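Local coordinates for protein putative enoyl-CoA hydratase/isomerase (PDB 4MI2) that probably catalyses isomerisation of a ring-epoxidised CoA thioester in phenylacetate degradation, as a member of the enoyl-CoA hydratase/isomerase (crotonase) family, at residues 10-13 / 19-22; 23-28 / 34-39; 162-167 / 181-186; 222-225 / 231-234. All coordinates share one frame; numbering follows the deposited sequence.

How the contacts relate
Contacts 1 and 2 follow one another along the chain: contact 1 pairs residues 19-22 of strand 18-23 with the edge strand 9-13, and contact 2 ties the strand's last residue, L23, and the loop after it to the start of helix 34-49. Both are partly buried and lie within one subunit, contact 1 resting on backbone hydrogen bonds and contact 2 on apolar and sulfur packing. Contacts 3 and 4 join helices near subunit interfaces. Contact 3 is a surface stack of arginine on tryptophan, whereas contact 4 is buried and sets an asparagine amide against a valine. Contacts 1 and 4 lie on opposite sides of the chain's centre, their own centres about 32 Å apart.

Contact 1. Residues 10-13 / 19-22; sequences AYSV and AAIV
Y11 lays its ring beside two residues of the partner strand: CD1 approaches I21 CG1 at 4.1 Å, and CE1 lies an equal distance from A19 CB. I21 CG1 sits at the ring edge, near its plane, while the methyl of A19 comes in obliquely. With CG anti to the backbone N (chi1 179°), the ring extends over the same sheet face as A19 and I21, and V13 CG2 adds a looser contact to A19 CB there. A10, S12, A20 and V22 occupy the other face. On it, A10 CB rests against V22 CB and S12 OG lies 3.8 Å from A20 CB.

Four backbone hydrogen bonds hold the antiparallel strands together, two at each of the hydrogen-bonded pairs A10-V22 and S12-A20. They are uneven at the second pair, where A20 N reaches S12 O at 2.8 Å but S12 N stands 3.2 Å from A20 O. A20 O also accepts a weak bond from a water that hydrogen-bonds S12 OG at 2.8 Å, a weak water bridge from the S12 hydroxyl to the opposite strand. Between these pairs, the CA-H groups of Y11 and I21 point to A20 O and A10 O.

The two strands form a beta hairpin at the margin of the six-stranded sheet. Strand 18-23 continues the sheet by hydrogen-bonding strand 55-60 through A19 and I21, while helix 34-49 covers the Y11 and I21 face, touching the tyrosine with A43 and A46 and the isoleucine with L40 and L44.

Contact 2. Residues 23-28 / 34-39; sequences LDRPEA and RTMKTE
M36 leaves helix 34-49 with CB directed at the loop 23-28, and its chain carries the whole contact. CG is anti to the backbone N (chi1 -165°), after which a bend at chi2 (98°) turns the sulfur toward R25. There SD lies against CB and CD of R25, at 3.7 Å and 4.1 Å, the two chains crossing at a slant. The terminal CE reaches on to L23: it meets L23 CB at 3.7 Å and R25 CB at 3.9 Å, with L23 CD2 at the limit of contact, and it also lies near the backbone N of D24. The methionine tip is therefore wedged between L23 at the end of the strand and R25 in the loop, crossing the side chain of L23 at about a right angle.

R25 serves two kinds of neighbour. Its CB and CD pack on the thioether, while the chain runs extended from CG to NE and carries the guanidinium past M36. A28 CB lies over the centre of one face of that group, 3.5 Å above its plane. NH1 hydrogen-bonds A31 O and forms a salt bridge with D70, which together would fix the rotation of the guanidinium.

No hydrogen bond spans the two segments. The backbone N of R25 is held by the side chain of N30, and M36 N by D33 OD1, in the connection preceding the helix. The contact thus packs the loop between strand 18-23 and helix 34-49 against the helix's first turns: L23 makes backbone hydrogen bonds with S59 of strand 55-60 and with A61 just after it, and helix 87-102 packs against R34 and K37 on helix 34-49.

Contact 3. Residues 162-167 / 181-186; sequences ASRATA and HTWGLV
Both key side chains start with CG anti to their own carbonyl carbon (chi1 -73° in R164 and in W183), and R164 then runs extended from CG to NE, which lays the chain from CB to NH1 over one face of the indole. CB approaches CZ3 of the six-membered ring, at 3.8 Å, and CG lies 4.0 Å from both CZ2 and CH2 of W183. CD comes down near the ring fusion, 3.6 Å from both CD2 and CE2 of W183, as a CH-pi contact. Beyond it the guanidinium lies nearly flat on the five-membered ring, with planes 17° apart and NH1 3.6 Å from W183 CD1; CZ stands 25° off the ring normal in a cation-pi interaction. A water accepts from R164 NH1 and donates to W183 O, linking the cation to the end of helix 177-183, which G184 terminates in a Schellman motif.

S163 OG bonds G184 O of the second subunit. The indole offers a flat apolar bed to the arginine's methylenes and pi density to its charge; stack and water together limit how the guanidinium can turn, while its NH2 reaches, weakly, T182 O and H181 O of that second subunit.

Contact 4. Residues 222-225 / 231-234; sequences RRNA and DVLE
N224 turns its side chain onto V232, and the two cross obliquely. Chi1 of -70° sets the asparagine CG anti to its carbonyl carbon, from where the amide reaches across to the first turns of helix 229-244. Its carbon CG lies 3.9 Å from V232 CA and equally near V232 CG2. The two ends of the amide meet different parts of the valine: OD1 is 3.7 Å from V232 CA, whereas ND2 is 3.9 Å from V232 CG1. In V232, chi1 of 169° places CG1 anti to the backbone N and CG2 beside it, and both methyls lie over one face of the amide, CG1 toward ND2 and CG2 toward CB and OD1.

Across the segments these are van der Waals contacts without a hydrogen bond. The polar ends are satisfied by others: OD1 accepts from R235 NH2, one turn further along the same helix, and ND2 bonds S153 OG of the third subunit of the trimer. Partners at both ends would fix which way round the amide sits. V232 packs on A154 of that third subunit, whose R158 also bonds the carbonyls of N224 and A225. Consecutive helices 211-223 and 229-244, joined by a short loop, thus meet in the C-terminal helical region that helps build the trimer in crotonase-fold enzymes.

Contact 1. Residues 10-13 / 19-22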
loop_
_atom_site.group_PDB
_atom_site.type_symbol
_atom_site.label_atom_id
_atom_site.label_comp_id
_atom_site.label_asym_id
_atom_site.label_seq_id
_atom_site.Cartn_x
_atom_site.Cartn_y
_atom_site.Cartn_z
ATOM N N ALA B 10 8.149 5.157 -32.927
ATOM C CA ALA B 10 8.473 6.533 -33.312
ATOM C C ALA B 10 8.998 7.294 -32.107
ATOM O O ALA B 10 8.456 7.177 -31.010
ATOM C CB ALA B 10 7.254 7.243 -33.889
ATOM N N TYR B 11 10.059 8.065 -32.317
ATOM C CA TYR B 11 10.638 8.905 -31.282
ATOM C C TYR B 11 10.829 10.316 -31.812
ATOM O O TYR B 11 11.318 10.506 -32.928
ATOM C CB TYR B 11 11.989 8.344 -30.835
ATOM C CG TYR B 11 12.678 9.170 -29.774
ATOM C CD1 TYR B 11 12.286 9.093 -28.451
ATOM C CD2 TYR B 11 13.728 10.029 -30.095
ATOM C CE1 TYR B 11 12.914 9.839 -27.465
ATOM C CE2 TYR B 11 14.368 10.785 -29.116
ATOM C CZ TYR B 11 13.952 10.682 -27.798
ATOM O OH TYR B 11 14.564 11.422 -26.814
ATOM N N SER B 12 10.446 11.301 -31.008
ATOM C CA SER B 12 10.735 12.708 -31.301
ATOM C C SER B 12 10.765 13.533 -30.014
ATOM O O SER B 12 10.124 13.180 -29.026
ATOM C CB SER B 12 9.686 13.287 -32.255
ATOM O OG SER B 12 8.401 13.263 -31.658
ATOM N N VAL B 13 11.521 14.625 -30.031
ATOM C CA VAL B 13 11.505 15.594 -28.929
ATOM C C VAL B 13 10.987 16.904 -29.497
ATOM O O VAL B 13 11.544 17.402 -30.473
ATOM C CB VAL B 13 12.908 15.831 -28.334
ATOM C CG1 VAL B 13 12.831 16.826 -27.174
ATOM C CG2 VAL B 13 13.540 14.517 -27.890
ATOM N N ALA B 19 9.429 14.448 -24.915
ATOM C CA ALA B 19 9.820 13.307 -25.735
ATOM C C ALA B 19 8.604 12.424 -25.955
ATOM O O ALA B 19 7.987 11.958 -25.000
ATOM C CB ALA B 19 10.943 12.515 -25.086
ATOM N N ALA B 20 8.257 12.219 -27.224
ATOM C CA ALA B 20 7.137 11.374 -27.596
ATOM C C ALA B 20 7.669 10.009 -28.019
ATOM O O ALA B 20 8.509 9.929 -28.914
ATOM C CB ALA B 20 6.334 12.014 -28.722
ATOM N N ILE B 21 7.200 8.954 -27.357
ATOM C CA ILE B 21 7.515 7.580 -27.734
ATOM C C ILE B 21 6.208 6.913 -28.162
ATOM O O ILE B 21 5.288 6.767 -27.352
ATOM C CB ILE B 21 8.146 6.797 -26.560
ATOM C CG1 ILE B 21 9.407 7.512 -26.051
ATOM C CG2 ILE B 21 8.477 5.357 -26.977
ATOM C CD1 ILE B 21 10.060 6.845 -24.853
ATOM N N VAL B 22 6.105 6.535 -29.436
ATOM C CA VAL B 22 4.882 5.922 -29.947
ATOM C C VAL B 22 5.137 4.507 -30.449
ATOM O O VAL B 22 5.969 4.288 -31.339
ATOM C CB VAL B 22 4.240 6.752 -31.085
ATOM C CG1 VAL B 22 2.855 6.199 -31.440
ATOM C CG2 VAL B 22 4.155 8.226 -30.691
HETATM O O HOH W 1 7.291 10.736 -31.900
#

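Contact 2. Residues 23-28 / 34-39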
loop_
_atom_site.group_PDB
_atom_site.type_symbol
_atom_site.label_atom_id
_atom_site.label_comp_id
_atom_site.label_asym_id
_atom_site.label_seq_id
_atom_site.Cartn_x
_atom_site.Cartn_y
_atom_site.Cartn_z
ATOM N N LEU B 23 4.402 3.553 -29.876
ATOM C CA LEU B 23 4.372 2.187 -30.388
ATOM C C LEU B 23 3.591 2.226 -31.699
ATOM O O LEU B 23 2.457 2.700 -31.726
ATOM C CB LEU B 23 3.698 1.241 -29.382
ATOM C CG LEU B 23 4.225 1.287 -27.945
ATOM C CD1 LEU B 23 3.538 0.240 -27.088
ATOM C CD2 LEU B 23 5.733 1.102 -27.901
ATOM N N ASP B 24 4.208 1.756 -32.781
ATOM C CA ASP B 24 3.662 1.939 -34.124
ATOM C C ASP B 24 3.717 0.643 -34.936
ATOM O O ASP B 24 4.256 0.591 -36.036
ATOM C CB ASP B 24 4.423 3.064 -34.828
ATOM C CG ASP B 24 3.657 3.672 -35.997
ATOM O OD1 ASP B 24 2.432 3.461 -36.143
ATOM O OD2 ASP B 24 4.293 4.405 -36.768
ATOM N N ARG B 25 3.136 -0.401 -34.365
ATOM C CA ARG B 25 2.929 -1.658 -35.050
ATOM C C ARG B 25 1.438 -2.007 -34.919
ATOM O O ARG B 25 1.086 -3.078 -34.418
ATOM C CB ARG B 25 3.824 -2.729 -34.425
ATOM C CG ARG B 25 4.043 -3.940 -35.302
ATOM C CD ARG B 25 4.732 -5.074 -34.552
ATOM N NE ARG B 25 4.725 -6.300 -35.349
ATOM C CZ ARG B 25 4.792 -7.536 -34.863
ATOM N NH1 ARG B 25 4.875 -7.755 -33.548
ATOM N NH2 ARG B 25 4.775 -8.569 -35.699
ATOM N N PRO B 26 0.552 -1.088 -35.364
ATOM C CA PRO B 26 -0.894 -1.255 -35.157
ATOM C C PRO B 26 -1.465 -2.544 -35.743
ATOM O O PRO B 26 -2.419 -3.084 -35.198
ATOM C CB PRO B 26 -1.502 -0.040 -35.869
ATOM C CG PRO B 26 -0.455 0.424 -36.829
ATOM C CD PRO B 26 0.848 0.121 -36.152
ATOM N N GLU B 27 -0.874 -3.021 -36.838
ATOM C CA GLU B 27 -1.321 -4.238 -37.515
ATOM C C GLU B 27 -1.212 -5.477 -36.616
ATOM O O GLU B 27 -1.915 -6.467 -36.839
ATOM C CB GLU B 27 -0.554 -4.452 -38.845
ATOM C CG GLU B 27 0.939 -4.799 -38.740
ATOM C CD GLU B 27 1.873 -3.586 -38.650
ATOM O OE1 GLU B 27 1.418 -2.472 -38.284
ATOM O OE2 GLU B 27 3.085 -3.756 -38.936
ATOM N N ALA B 28 -0.342 -5.421 -35.606
ATOM C CA ALA B 28 -0.176 -6.527 -34.661
ATOM C C ALA B 28 -0.616 -6.152 -33.241
ATOM O O ALA B 28 -0.205 -6.794 -32.277
ATOM C CB ALA B 28 1.275 -6.978 -34.663
ATOM N N ARG B 34 11.256 -8.587 -31.693
ATOM C CA ARG B 34 12.632 -8.158 -31.406
ATOM C C ARG B 34 12.917 -6.721 -31.864
ATOM O O ARG B 34 13.524 -5.945 -31.130
ATOM C CB ARG B 34 13.652 -9.129 -32.028
ATOM C CG ARG B 34 13.841 -10.397 -31.213
ATOM C CD ARG B 34 14.964 -11.257 -31.764
ATOM N NE ARG B 34 14.578 -11.795 -33.065
ATOM C CZ ARG B 34 13.855 -12.901 -33.249
ATOM N NH1 ARG B 34 13.552 -13.289 -34.485
ATOM N NH2 ARG B 34 13.434 -13.624 -32.216
ATOM N N THR B 35 12.474 -6.382 -33.071
ATOM C CA THR B 35 12.638 -5.040 -33.634
ATOM C C THR B 35 11.973 -3.992 -32.756
ATOM O O THR B 35 12.560 -2.962 -32.452
ATOM C CB THR B 35 12.009 -4.950 -35.038
ATOM O OG1 THR B 35 12.634 -5.907 -35.889
ATOM C CG2 THR B 35 12.176 -3.562 -35.635
ATOM N N MET B 36 10.742 -4.273 -32.363
ATOM C CA MET B 36 9.981 -3.395 -31.499
ATOM C C MET B 36 10.660 -3.179 -30.136
ATOM O O MET B 36 10.702 -2.063 -29.625
ATOM C CB MET B 36 8.616 -4.009 -31.285
ATOM C CG MET B 36 7.601 -3.057 -30.722
ATOM S SD MET B 36 6.561 -2.384 -32.022
ATOM C CE MET B 36 5.301 -1.654 -30.984
ATOM N N LYS B 37 11.173 -4.260 -29.554
ATOM C CA LYS B 37 11.828 -4.219 -28.240
ATOM C C LYS B 37 13.147 -3.451 -28.268
ATOM O O LYS B 37 13.429 -2.650 -27.376
ATOM C CB LYS B 37 12.055 -5.640 -27.718
ATOM C CG LYS B 37 10.754 -6.309 -27.280
ATOM C CD LYS B 37 10.939 -7.729 -26.772
ATOM C CE LYS B 37 11.005 -8.744 -27.896
ATOM N NZ LYS B 37 10.660 -10.107 -27.397
ATOM N N THR B 38 13.944 -3.708 -29.300
ATOM C CA THR B 38 15.211 -3.011 -29.498
ATOM C C THR B 38 15.001 -1.508 -29.716
ATOM O O THR B 38 15.725 -0.694 -29.152
ATOM C CB THR B 38 15.985 -3.632 -30.683
ATOM O OG1 THR B 38 16.377 -4.968 -30.334
ATOM C CG2 THR B 38 17.227 -2.829 -31.016
ATOM N N GLU B 39 14.006 -1.146 -30.526
ATOM C CA GLU B 39 13.751 0.258 -30.829
ATOM C C GLU B 39 13.129 0.976 -29.622
ATOM O O GLU B 39 13.404 2.154 -29.380
ATOM C CB GLU B 39 12.875 0.401 -32.080
ATOM C CG GLU B 39 13.571 0.006 -33.385
ATOM C CD GLU B 39 12.725 0.263 -34.631
ATOM O OE1 GLU B 39 11.597 0.793 -34.521
ATOM O OE2 GLU B 39 13.186 -0.063 -35.748
#

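Contact 3. Residues 162-167 / 181-186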
loop_
_atom_site.group_PDB
_atom_site.type_symbol
_atom_site.label_atom_id
_atom_site.label_comp_id
_atom_site.label_asym_id
_atom_site.label_seq_id
_atom_site.Cartn_x
_atom_site.Cartn_y
_atom_site.Cartn_z
ATOM N N ALA B 162 -2.234 -5.694 -2.655
ATOM C CA ALA B 162 -1.891 -7.109 -2.752
ATOM C C ALA B 162 -3.096 -8.010 -3.073
ATOM O O ALA B 162 -2.959 -8.991 -3.805
ATOM C CB ALA B 162 -1.222 -7.567 -1.466
ATOM N N SER B 163 -4.268 -7.685 -2.531
ATOM C CA SER B 163 -5.464 -8.493 -2.790
ATOM C C SER B 163 -5.831 -8.511 -4.263
ATOM O O SER B 163 -5.946 -9.577 -4.877
ATOM C CB SER B 163 -6.673 -8.004 -1.971
ATOM O OG SER B 163 -6.605 -8.523 -0.656
ATOM N N ARG B 164 -6.026 -7.325 -4.822
ATOM C CA ARG B 164 -6.471 -7.220 -6.212
ATOM C C ARG B 164 -5.417 -7.726 -7.202
ATOM O O ARG B 164 -5.747 -8.406 -8.178
ATOM C CB ARG B 164 -6.906 -5.784 -6.518
ATOM C CG ARG B 164 -8.235 -5.485 -5.856
ATOM C CD ARG B 164 -8.515 -4.022 -5.599
ATOM N NE ARG B 164 -9.663 -3.919 -4.696
ATOM C CZ ARG B 164 -10.159 -2.785 -4.214
ATOM N NH1 ARG B 164 -9.632 -1.616 -4.548
ATOM N NH2 ARG B 164 -11.196 -2.829 -3.390
ATOM N N ALA B 165 -4.152 -7.425 -6.932
ATOM C CA ALA B 165 -3.066 -7.908 -7.774
ATOM C C ALA B 165 -2.988 -9.437 -7.753
ATOM O O ALA B 165 -2.756 -10.065 -8.789
ATOM C CB ALA B 165 -1.744 -7.292 -7.341
ATOM N N THR B 166 -3.200 -10.033 -6.584
ATOM C CA THR B 166 -3.190 -11.494 -6.452
ATOM C C THR B 166 -4.352 -12.146 -7.228
ATOM O O THR B 166 -4.165 -13.163 -7.883
ATOM C CB THR B 166 -3.166 -11.936 -4.963
ATOM O OG1 THR B 166 -1.933 -11.520 -4.374
ATOM C CG2 THR B 166 -3.262 -13.453 -4.819
ATOM N N ALA B 167 -5.536 -11.553 -7.177
ATOM C CA ALA B 167 -6.647 -12.066 -7.962
ATOM C C ALA B 167 -6.356 -11.939 -9.453
ATOM O O ALA B 167 -6.587 -12.881 -10.198
ATOM C CB ALA B 167 -7.950 -11.361 -7.608
ATOM N N HIS B 181 -9.889 2.719 -12.766
ATOM C CA HIS B 181 -9.922 4.035 -12.142
ATOM C C HIS B 181 -10.221 3.932 -10.642
ATOM O O HIS B 181 -9.487 4.464 -9.820
ATOM C CB HIS B 181 -10.953 4.932 -12.824
ATOM C CG HIS B 181 -10.809 6.376 -12.466
ATOM N ND1 HIS B 181 -11.779 7.073 -11.781
ATOM C CD2 HIS B 181 -9.787 7.245 -12.663
ATOM C CE1 HIS B 181 -11.370 8.317 -11.592
ATOM N NE2 HIS B 181 -10.162 8.445 -12.112
ATOM N N THR B 182 -11.287 3.231 -10.285
ATOM C CA THR B 182 -11.625 3.062 -8.873
ATOM C C THR B 182 -10.473 2.423 -8.091
ATOM O O THR B 182 -10.179 2.845 -6.974
ATOM C CB THR B 182 -12.900 2.213 -8.691
ATOM O OG1 THR B 182 -13.953 2.742 -9.508
ATOM C CG2 THR B 182 -13.346 2.214 -7.235
ATOM N N TRP B 183 -9.819 1.425 -8.686
ATOM C CA TRP B 183 -8.715 0.701 -8.025
ATOM C C TRP B 183 -7.396 1.487 -7.927
ATOM O O TRP B 183 -6.488 1.093 -7.184
ATOM C CB TRP B 183 -8.444 -0.615 -8.747
ATOM C CG TRP B 183 -9.464 -1.670 -8.541
ATOM C CD1 TRP B 183 -10.694 -1.536 -7.944
ATOM C CD2 TRP B 183 -9.369 -3.033 -8.961
ATOM N NE1 TRP B 183 -11.357 -2.744 -7.952
ATOM C CE2 TRP B 183 -10.566 -3.679 -8.569
ATOM C CE3 TRP B 183 -8.383 -3.780 -9.611
ATOM C CZ2 TRP B 183 -10.807 -5.034 -8.824
ATOM C CZ3 TRP B 183 -8.625 -5.131 -9.866
ATOM C CH2 TRP B 183 -9.827 -5.740 -9.470
ATOM N N GLY B 184 -7.291 2.578 -8.687
ATOM C CA GLY B 184 -6.083 3.409 -8.728
ATOM C C GLY B 184 -5.020 2.921 -9.703
ATOM O O GLY B 184 -3.862 3.315 -9.605
ATOM N N LEU B 185 -5.414 2.055 -10.633
ATOM C CA LEU B 185 -4.520 1.571 -11.676
ATOM C C LEU B 185 -4.228 2.667 -12.702
ATOM O O LEU B 185 -3.169 2.665 -13.321
ATOM C CB LEU B 185 -5.122 0.359 -12.385
ATOM C CG LEU B 185 -4.178 -0.372 -13.355
ATOM C CD1 LEU B 185 -3.081 -1.106 -12.593
ATOM C CD2 LEU B 185 -4.932 -1.347 -14.242
ATOM N N VAL B 186 -5.180 3.574 -12.900
ATOM C CA VAL B 186 -4.986 4.729 -13.777
ATOM C C VAL B 186 -5.485 5.986 -13.067
ATOM O O VAL B 186 -6.317 5.900 -12.161
ATOM C CB VAL B 186 -5.711 4.559 -15.139
ATOM C CG1 VAL B 186 -5.174 3.340 -15.876
ATOM C CG2 VAL B 186 -7.225 4.461 -14.968
HETATM O O HOH W 2 -6.976 -0.998 -5.408
#

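Contact 4. Residues 222-225 / 231-234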
loop_
_atom_site.group_PDB
_atom_site.type_symbol
_atom_site.label_atom_id
_atom_site.label_comp_id
_atom_site.label_asym_id
_atom_site.label_seq_id
_atom_site.Cartn_x
_atom_site.Cartn_y
_atom_site.Cartn_z
ATOM N N ARG B 222 10.558 7.553 -4.583
ATOM C CA ARG B 222 11.099 6.209 -4.809
ATOM C C ARG B 222 12.063 5.750 -3.709
ATOM O O ARG B 222 11.994 4.621 -3.258
ATOM C CB ARG B 222 11.782 6.138 -6.171
ATOM C CG ARG B 222 10.805 6.118 -7.333
ATOM C CD ARG B 222 11.535 6.414 -8.622
ATOM N NE ARG B 222 10.757 6.082 -9.814
ATOM C CZ ARG B 222 11.244 6.100 -11.053
ATOM N NH1 ARG B 222 12.511 6.443 -11.273
ATOM N NH2 ARG B 222 10.463 5.773 -12.077
ATOM N N ARG B 223 12.954 6.627 -3.276
ATOM C CA ARG B 223 13.924 6.274 -2.230
ATOM C C ARG B 223 13.294 6.047 -0.845
ATOM O O ARG B 223 13.761 5.200 -0.069
ATOM C CB ARG B 223 14.986 7.371 -2.103
ATOM C CG ARG B 223 15.952 7.467 -3.267
ATOM C CD ARG B 223 16.988 8.541 -2.974
ATOM N NE ARG B 223 18.080 8.041 -2.133
ATOM C CZ ARG B 223 19.058 8.793 -1.628
ATOM N NH1 ARG B 223 19.085 10.111 -1.843
ATOM N NH2 ARG B 223 20.010 8.221 -0.895
ATOM N N ASN B 224 12.249 6.815 -0.543
ATOM C CA ASN B 224 11.714 6.913 0.812
ATOM C C ASN B 224 10.522 6.011 1.075
ATOM O O ASN B 224 9.970 6.033 2.176
ATOM C CB ASN B 224 11.340 8.370 1.130
ATOM C CG ASN B 224 12.558 9.264 1.282
ATOM O OD1 ASN B 224 13.667 8.787 1.523
ATOM N ND2 ASN B 224 12.354 10.570 1.160
ATOM N N ALA B 225 10.141 5.216 0.071
ATOM C CA ALA B 225 8.974 4.322 0.152
ATOM C C ALA B 225 8.948 3.527 1.451
ATOM O O ALA B 225 7.942 3.537 2.158
ATOM C CB ALA B 225 8.953 3.375 -1.042
ATOM N N ASP B 231 16.351 8.779 7.634
ATOM C CA ASP B 231 16.805 8.817 6.250
ATOM C C ASP B 231 15.850 9.636 5.383
ATOM O O ASP B 231 16.287 10.447 4.554
ATOM C CB ASP B 231 16.967 7.396 5.704
ATOM C CG ASP B 231 18.058 6.611 6.428
ATOM O OD1 ASP B 231 19.066 7.224 6.854
ATOM O OD2 ASP B 231 17.916 5.375 6.570
ATOM N N VAL B 232 14.551 9.445 5.592
ATOM C CA VAL B 232 13.558 10.223 4.877
ATOM C C VAL B 232 13.844 11.715 5.060
ATOM O O VAL B 232 13.965 12.451 4.088
ATOM C CB VAL B 232 12.126 9.909 5.366
ATOM C CG1 VAL B 232 11.124 10.923 4.799
ATOM C CG2 VAL B 232 11.731 8.488 4.995
ATOM N N LEU B 233 13.961 12.138 6.319
ATOM C CA LEU B 233 14.120 13.550 6.663
ATOM C C LEU B 233 15.444 14.147 6.142
ATOM O O LEU B 233 15.454 15.271 5.621
ATOM C CB LEU B 233 13.992 13.745 8.181
ATOM C CG LEU B 233 12.618 13.408 8.794
ATOM C CD1 LEU B 233 12.681 13.469 10.308
ATOM C CD2 LEU B 233 11.506 14.307 8.271
ATOM N N GLU B 234 16.535 13.390 6.267
ATOM C CA GLU B 234 17.838 13.822 5.747
ATOM C C GLU B 234 17.780 14.077 4.251
ATOM O O GLU B 234 18.233 15.115 3.785
ATOM C CB GLU B 234 18.942 12.790 6.042
#